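Local structure of large component of pyocin AP41 (Pseudomonas aeruginosa, 4UHQ) at residues A[92-97]-A[116-121]; A[98-103]-A[111-116]. The protein probably acts as the DNA-cleaving part of a bacteriocin, the chain being the DNase domain of its large component. One frame throughout, in Å; residues are numbered along the deposited sequence.

Interaction 1 (A[92-97]-A[116-121]). With NI (nickel (II) ion), chain E.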
loop_
_atom_site.group_PDB
_atom_site.type_symbol
_atom_site.label_atom_id
_atom_site.label_comp_id
_atom_site.label_asym_id
_atom_site.label_seq_id
_atom_site.Cartn_x
_atom_site.Cartn_y
_atom_site.Cartn_z
ATOM N N GLU A 92 8.888 -8.374 5.421
ATOM C CA GLU A 92 7.870 -9.040 6.211
ATOM C C GLU A 92 6.569 -8.271 6.284
ATOM O O GLU A 92 5.595 -8.766 6.858
ATOM C CB GLU A 92 8.401 -9.225 7.639
ATOM C CG GLU A 92 9.687 -9.986 7.634
ATOM C CD GLU A 92 10.232 -10.227 9.022
ATOM O OE1 GLU A 92 10.037 -9.365 9.910
ATOM O OE2 GLU A 92 10.858 -11.285 9.204
ATOM N N LYS A 93 6.557 -7.047 5.763
ATOM C CA LYS A 93 5.422 -6.179 5.981
ATOM C C LYS A 93 4.665 -5.931 4.678
ATOM O O LYS A 93 5.222 -5.982 3.578
ATOM C CB LYS A 93 5.894 -4.837 6.553
ATOM C CG LYS A 93 6.688 -4.988 7.845
ATOM C CD LYS A 93 7.247 -3.658 8.359
ATOM C CE LYS A 93 8.205 -3.978 9.513
ATOM N NZ LYS A 93 8.538 -2.720 10.289
ATOM N N PHE A 94 3.386 -5.578 4.828
ATOM C CA PHE A 94 2.621 -5.144 3.669
ATOM C C PHE A 94 3.331 -3.983 2.970
ATOM O O PHE A 94 3.885 -3.074 3.605
ATOM C CB PHE A 94 1.193 -4.750 4.109
ATOM C CG PHE A 94 0.343 -5.925 4.479
ATOM C CD1 PHE A 94 -0.370 -6.586 3.528
ATOM C CD2 PHE A 94 0.206 -6.293 5.810
ATOM C CE1 PHE A 94 -1.178 -7.679 3.859
ATOM C CE2 PHE A 94 -0.593 -7.377 6.143
ATOM C CZ PHE A 94 -1.294 -8.037 5.192
ATOM N N GLU A 95 3.324 -4.052 1.649
ATOM C CA GLU A 95 4.027 -3.102 0.796
ATOM C C GLU A 95 3.076 -2.318 -0.065
ATOM O O GLU A 95 2.030 -2.826 -0.441
ATOM C CB GLU A 95 5.041 -3.874 -0.118
ATOM C CG GLU A 95 6.181 -4.438 0.765
ATOM C CD GLU A 95 7.196 -5.262 0.043
ATOM O OE1 GLU A 95 6.988 -5.541 -1.159
ATOM O OE2 GLU A 95 8.191 -5.661 0.702
ATOM N N ILE A 96 3.451 -1.079 -0.385
ATOM C CA ILE A 96 2.702 -0.260 -1.320
ATOM C C ILE A 96 3.378 -0.399 -2.686
ATOM O O ILE A 96 4.559 -0.042 -2.827
ATOM C CB ILE A 96 2.703 1.196 -0.862
ATOM C CG1 ILE A 96 2.146 1.329 0.549
ATOM C CG2 ILE A 96 1.850 2.026 -1.864
ATOM C CD1 ILE A 96 2.394 2.730 1.136
ATOM N N HIS A 97 2.692 -1.023 -3.634
ATOM C CA HIS A 97 3.255 -1.233 -4.975
ATOM C C HIS A 97 2.660 -0.242 -5.965
ATOM O O HIS A 97 1.463 0.086 -5.938
ATOM C CB HIS A 97 2.983 -2.697 -5.391
ATOM C CG HIS A 97 2.996 -2.983 -6.875
ATOM N ND1 HIS A 97 4.148 -3.038 -7.660
ATOM C CD2 HIS A 97 1.974 -3.348 -7.693
ATOM C CE1 HIS A 97 3.817 -3.379 -8.893
ATOM N NE2 HIS A 97 2.501 -3.568 -8.942
ATOM N N ILE A 116 -1.988 -2.234 -2.219
ATOM C CA ILE A 116 -1.259 -2.916 -1.151
ATOM C C ILE A 116 -1.132 -4.384 -1.507
ATOM O O ILE A 116 -2.085 -4.989 -2.013
ATOM C CB ILE A 116 -1.951 -2.811 0.227
ATOM C CG1 ILE A 116 -2.222 -1.354 0.604
ATOM C CG2 ILE A 116 -1.087 -3.477 1.304
ATOM C CD1 ILE A 116 -0.982 -0.417 0.549
ATOM N N VAL A 117 0.084 -4.911 -1.329
ATOM C CA VAL A 117 0.439 -6.294 -1.637
ATOM C C VAL A 117 1.307 -6.842 -0.529
ATOM O O VAL A 117 1.971 -6.100 0.217
ATOM C CB VAL A 117 1.203 -6.413 -2.972
ATOM C CG1 VAL A 117 0.241 -6.281 -4.151
ATOM C CG2 VAL A 117 2.314 -5.324 -3.028
ATOM N N THR A 118 1.310 -8.156 -0.370
ATOM C CA THR A 118 2.295 -8.763 0.539
ATOM C C THR A 118 3.671 -8.762 -0.132
ATOM O O THR A 118 3.766 -8.626 -1.357
ATOM C CB THR A 118 1.957 -10.205 0.913
ATOM O OG1 THR A 118 1.894 -10.982 -0.290
ATOM C CG2 THR A 118 0.639 -10.245 1.585
ATOM N N PRO A 119 4.737 -8.931 0.630
ATOM C CA PRO A 119 6.050 -8.993 -0.026
ATOM C C PRO A 119 6.129 -10.099 -1.066
ATOM O O PRO A 119 6.727 -9.892 -2.177
ATOM C CB PRO A 119 7.009 -9.263 1.123
ATOM C CG PRO A 119 6.323 -8.614 2.317
ATOM C CD PRO A 119 4.861 -8.870 2.105
ATOM N N LYS A 120 5.595 -11.285 -0.758
ATOM C CA LYS A 120 5.607 -12.385 -1.716
ATOM C C LYS A 120 4.846 -12.016 -2.976
ATOM O O LYS A 120 5.380 -12.225 -4.099
ATOM C CB LYS A 120 4.990 -13.640 -1.075
ATOM C CG LYS A 120 4.692 -14.807 -2.038
ATOM C CD LYS A 120 4.028 -15.985 -1.247
ATOM C CE LYS A 120 3.579 -17.104 -2.185
ATOM N NZ LYS A 120 2.462 -16.737 -3.107
ATOM N N ARG A 121 3.633 -11.477 -2.844
ATOM C CA ARG A 121 2.865 -11.173 -4.059
ATOM C C ARG A 121 3.493 -10.019 -4.824
ATOM O O ARG A 121 3.504 -10.052 -6.069
ATOM C CB ARG A 121 1.381 -10.861 -3.740
ATOM C CG ARG A 121 0.496 -10.710 -4.969
ATOM C CD ARG A 121 0.489 -11.980 -5.883
ATOM N NE ARG A 121 -0.066 -11.602 -7.171
ATOM C CZ ARG A 121 0.283 -12.172 -8.335
ATOM N NH1 ARG A 121 1.138 -13.195 -8.321
ATOM N NH2 ARG A 121 -0.202 -11.702 -9.472
HETATM NI NI NI E . 6.176 -2.641 -7.361
HETATM O O HOH W 1 8.598 -7.783 -2.189
HETATM O O HOH W 2 5.962 -1.378 -9.098
#

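Interaction 2 (A[98-103]-A[111-116])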
loop_
_atom_site.group_PDB
_atom_site.type_symbol
_atom_site.label_atom_id
_atom_site.label_comp_id
_atom_site.label_asym_id
_atom_site.label_seq_id
_atom_site.Cartn_x
_atom_site.Cartn_y
_atom_site.Cartn_z
ATOM N N HIS A 98 3.531 0.267 -6.828
ATOM C CA HIS A 98 3.112 1.133 -7.917
ATOM C C HIS A 98 2.668 0.270 -9.093
ATOM O O HIS A 98 3.451 -0.462 -9.686
ATOM C CB HIS A 98 4.277 2.069 -8.312
ATOM C CG HIS A 98 4.547 3.105 -7.263
ATOM N ND1 HIS A 98 5.388 2.893 -6.184
ATOM C CD2 HIS A 98 4.057 4.363 -7.135
ATOM C CE1 HIS A 98 5.372 3.982 -5.412
ATOM N NE2 HIS A 98 4.571 4.884 -5.966
ATOM N N VAL A 99 1.376 0.344 -9.403
ATOM C CA VAL A 99 0.722 -0.536 -10.367
ATOM C C VAL A 99 1.381 -0.432 -11.736
ATOM O O VAL A 99 1.700 -1.452 -12.352
ATOM C CB VAL A 99 -0.769 -0.194 -10.463
ATOM C CG1 VAL A 99 -1.453 -1.017 -11.519
ATOM C CG2 VAL A 99 -1.464 -0.487 -9.120
ATOM N N VAL A 100 1.553 0.802 -12.216
ATOM C CA VAL A 100 2.507 1.072 -13.306
ATOM C C VAL A 100 3.810 1.396 -12.586
ATOM O O VAL A 100 3.904 2.371 -11.831
ATOM C CB VAL A 100 2.076 2.260 -14.156
ATOM C CG1 VAL A 100 3.151 2.519 -15.239
ATOM C CG2 VAL A 100 0.712 1.989 -14.774
ATOM N N PRO A 101 4.800 0.531 -12.713
ATOM C CA PRO A 101 6.012 0.760 -11.941
ATOM C C PRO A 101 6.700 2.091 -12.222
ATOM O O PRO A 101 6.593 2.670 -13.304
ATOM C CB PRO A 101 6.918 -0.399 -12.359
ATOM C CG PRO A 101 5.909 -1.501 -12.663
ATOM C CD PRO A 101 4.804 -0.790 -13.381
ATOM N N LEU A 102 7.391 2.593 -11.204
ATOM C CA LEU A 102 8.140 3.834 -11.390
ATOM C C LEU A 102 9.104 3.728 -12.548
ATOM O O LEU A 102 9.305 4.648 -13.327
ATOM C CB LEU A 102 8.869 4.195 -10.083
ATOM C CG LEU A 102 7.960 4.264 -8.847
ATOM C CD1 LEU A 102 8.788 4.491 -7.564
ATOM C CD2 LEU A 102 7.024 5.402 -9.045
ATOM N N GLU A 103 9.679 2.537 -12.696
ATOM C CA GLU A 103 10.633 2.311 -13.734
ATOM C C GLU A 103 10.003 2.187 -15.148
ATOM O O GLU A 103 10.685 2.093 -16.147
ATOM C CB GLU A 103 11.449 1.040 -13.405
ATOM C CG GLU A 103 10.598 -0.220 -13.229
ATOM C CD GLU A 103 11.428 -1.499 -13.085
ATOM O OE1 GLU A 103 12.651 -1.396 -12.841
ATOM O OE2 GLU A 103 10.852 -2.604 -13.219
ATOM N N ILE A 111 -2.330 8.114 -5.835
ATOM C CA ILE A 111 -2.925 7.056 -5.047
ATOM C C ILE A 111 -3.682 6.042 -5.929
ATOM O O ILE A 111 -3.775 4.844 -5.567
ATOM C CB ILE A 111 -3.851 7.690 -3.992
ATOM C CG1 ILE A 111 -3.020 8.532 -2.987
ATOM C CG2 ILE A 111 -4.703 6.610 -3.297
ATOM C CD1 ILE A 111 -3.831 9.661 -2.290
ATOM N N ASP A 112 -4.178 6.477 -7.098
ATOM C CA ASP A 112 -4.801 5.531 -8.015
ATOM C C ASP A 112 -3.782 4.638 -8.762
ATOM O O ASP A 112 -4.179 3.653 -9.399
ATOM C CB ASP A 112 -5.710 6.293 -9.004
ATOM C CG ASP A 112 -6.876 6.943 -8.292
ATOM O OD1 ASP A 112 -7.409 6.280 -7.389
ATOM O OD2 ASP A 112 -7.209 8.101 -8.604
ATOM N N ASN A 113 -2.496 4.936 -8.610
ATOM C CA ASN A 113 -1.430 4.064 -9.061
ATOM C C ASN A 113 -0.864 3.197 -7.954
ATOM O O ASN A 113 0.210 2.605 -8.103
ATOM C CB ASN A 113 -0.284 4.890 -9.649
ATOM C CG ASN A 113 0.665 4.037 -10.466
ATOM O OD1 ASN A 113 0.228 3.127 -11.156
ATOM N ND2 ASN A 113 1.956 4.315 -10.377
ATOM N N LEU A 114 -1.577 3.104 -6.838
ATOM C CA LEU A 114 -1.052 2.301 -5.696
ATOM C C LEU A 114 -1.967 1.132 -5.370
ATOM O O LEU A 114 -3.206 1.266 -5.456
ATOM C CB LEU A 114 -0.933 3.141 -4.417
ATOM C CG LEU A 114 -0.141 4.407 -4.606
ATOM C CD1 LEU A 114 -0.093 5.179 -3.288
ATOM C CD2 LEU A 114 1.270 4.151 -5.122
ATOM N N VAL A 115 -1.352 0.014 -5.004
ATOM C CA VAL A 115 -2.098 -1.067 -4.341
ATOM C C VAL A 115 -1.318 -1.518 -3.134
ATOM O O VAL A 115 -0.110 -1.236 -3.003
ATOM C CB VAL A 115 -2.348 -2.275 -5.269
ATOM C CG1 VAL A 115 -3.333 -1.919 -6.372
ATOM C CG2 VAL A 115 -0.989 -2.795 -5.871
ATOM N N ILE A 116 -1.988 -2.234 -2.219
ATOM C CA ILE A 116 -1.259 -2.916 -1.151
ATOM C C ILE A 116 -1.132 -4.384 -1.507
ATOM O O ILE A 116 -2.085 -4.989 -2.013
ATOM C CB ILE A 116 -1.951 -2.811 0.227
ATOM C CG1 ILE A 116 -2.222 -1.354 0.604
ATOM C CG2 ILE A 116 -1.087 -3.477 1.304
ATOM C CD1 ILE A 116 -0.982 -0.417 0.549
#

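Interaction 1 (A[92-97]-A[116-121])
With CG opposite its own carbonyl carbon (chi1 -69°) and the chain extended beyond, Glu95 carries its carboxylate to Pro119, the two side chains meeting at a slant. OE1 comes to 3.8 Å from Pro119 CA, while OE2 rests against CB and CG of the proline ring. OE1 also accepts from a water that donates in turn to Pro119 O, and it is hydrogen-bonded to His122 ND1. His97 is turned another way, CG trans to its backbone N (chi1 158°); CB lies 3.6 Å from Val117 CG2 and ND1 binds nickel at 2.1 Å. A water sits on the metal too, and His122 and His126 are further ligands. This is the beta-beta-alpha metal finger of HNH nucleases: two antiparallel strands, then helix 119-132, which supplies the other two histidines. Through its bond to His122 ND1, the nitrogen of that imidazole not on the metal, Glu95 acts as a second-shell residue. The strands join at the hydrogen-bonded pair Glu95 and Val117, where Glu95 N reaches Val117 O at 2.8 Å, nearly straight (173°), and Val117 N returns a bond to Glu95 O at 3.0 Å. On the face bearing Ile96 and Ile116 the contact is aliphatic: Ile96 CG1 meets Ile116 CD1 at 3.6 Å, and Phe52 of helix 45-57 touches both. Phe94 crosses Ile116 at about a right angle, CB beside CG2, and its CE1 reaches Thr118 CG2. Thr118 is the N-cap of the helix, its OG1 accepting from Arg121 N at 3.1 Å and also hydrogen-bonded to Glu86. Pro119 CG presses close on Lys93 O, 3.1 Å away.

Interaction 2 (A[98-103]-A[111-116])
Asn113 ND2 is gripped by two carbonyl oxygens, Val100 O across the contact at 3.1 Å and Ala107 O in the intervening loop. Asn113 fits the asparagine of the HNH motif, and its amide ties together the loop between the two strands of the metal finger. Swung to the far side from its own backbone nitrogen (chi1 -164°), the side chain of Asn113 reaches Val100 and bonds it twice. ND2 points almost straight at Val100 O (172°), lying in that carbonyl's plane on a lone pair, while OD1 accepts from Val100 N at 2.9 Å. Paired in this way, both ends of the amide are used and its flip is fixed. A third bond comes from the asparagine backbone: Val99 N donates to Asn113 O at 2.9 Å from above the carbonyl plane, and His98 CA adds a CA-H...O contact to the same oxygen. The amide also stands at the edge of the His98 ring, the two planes 56° apart. Leu114 CD2 lies over one face of that imidazole, a CH-pi contact 3.8 Å from the ring centroid, and Leu102 CD2 sits over the opposite face toward the rim. NE2 of His98 is tied to Leu108 O; ND1 meets a bound citrate, probably from the crystallisation liquor. On the other side of the strand pair, Val99 CG2 crosses to Val115 CG1 at 3.6 Å.

Overall arrangement
Both interactions belong to one hairpin, strands 95-98 and 114-117, with interaction 2 nested inside the loop that interaction 1 closes. They share Ile116, and a probable hydrogen bond from His97 N to Val115 O, at 2.9 Å, continues the strand ladder from one to the other. Interaction 1, partly buried, joins the strands by backbone bonds and aliphatic packing, and ties them to helix 119-132 through Glu95, a water and the shared nickel. Interaction 2 has a buried centre with Val99 and Val100 exposed, and there a side-chain amide carries the pairing on beyond the last backbone bond, from Val99 N to Asn113 O. Adjacent histidines, His97 and His98, thus fall in different contacts, one on nickel, the other between leucines.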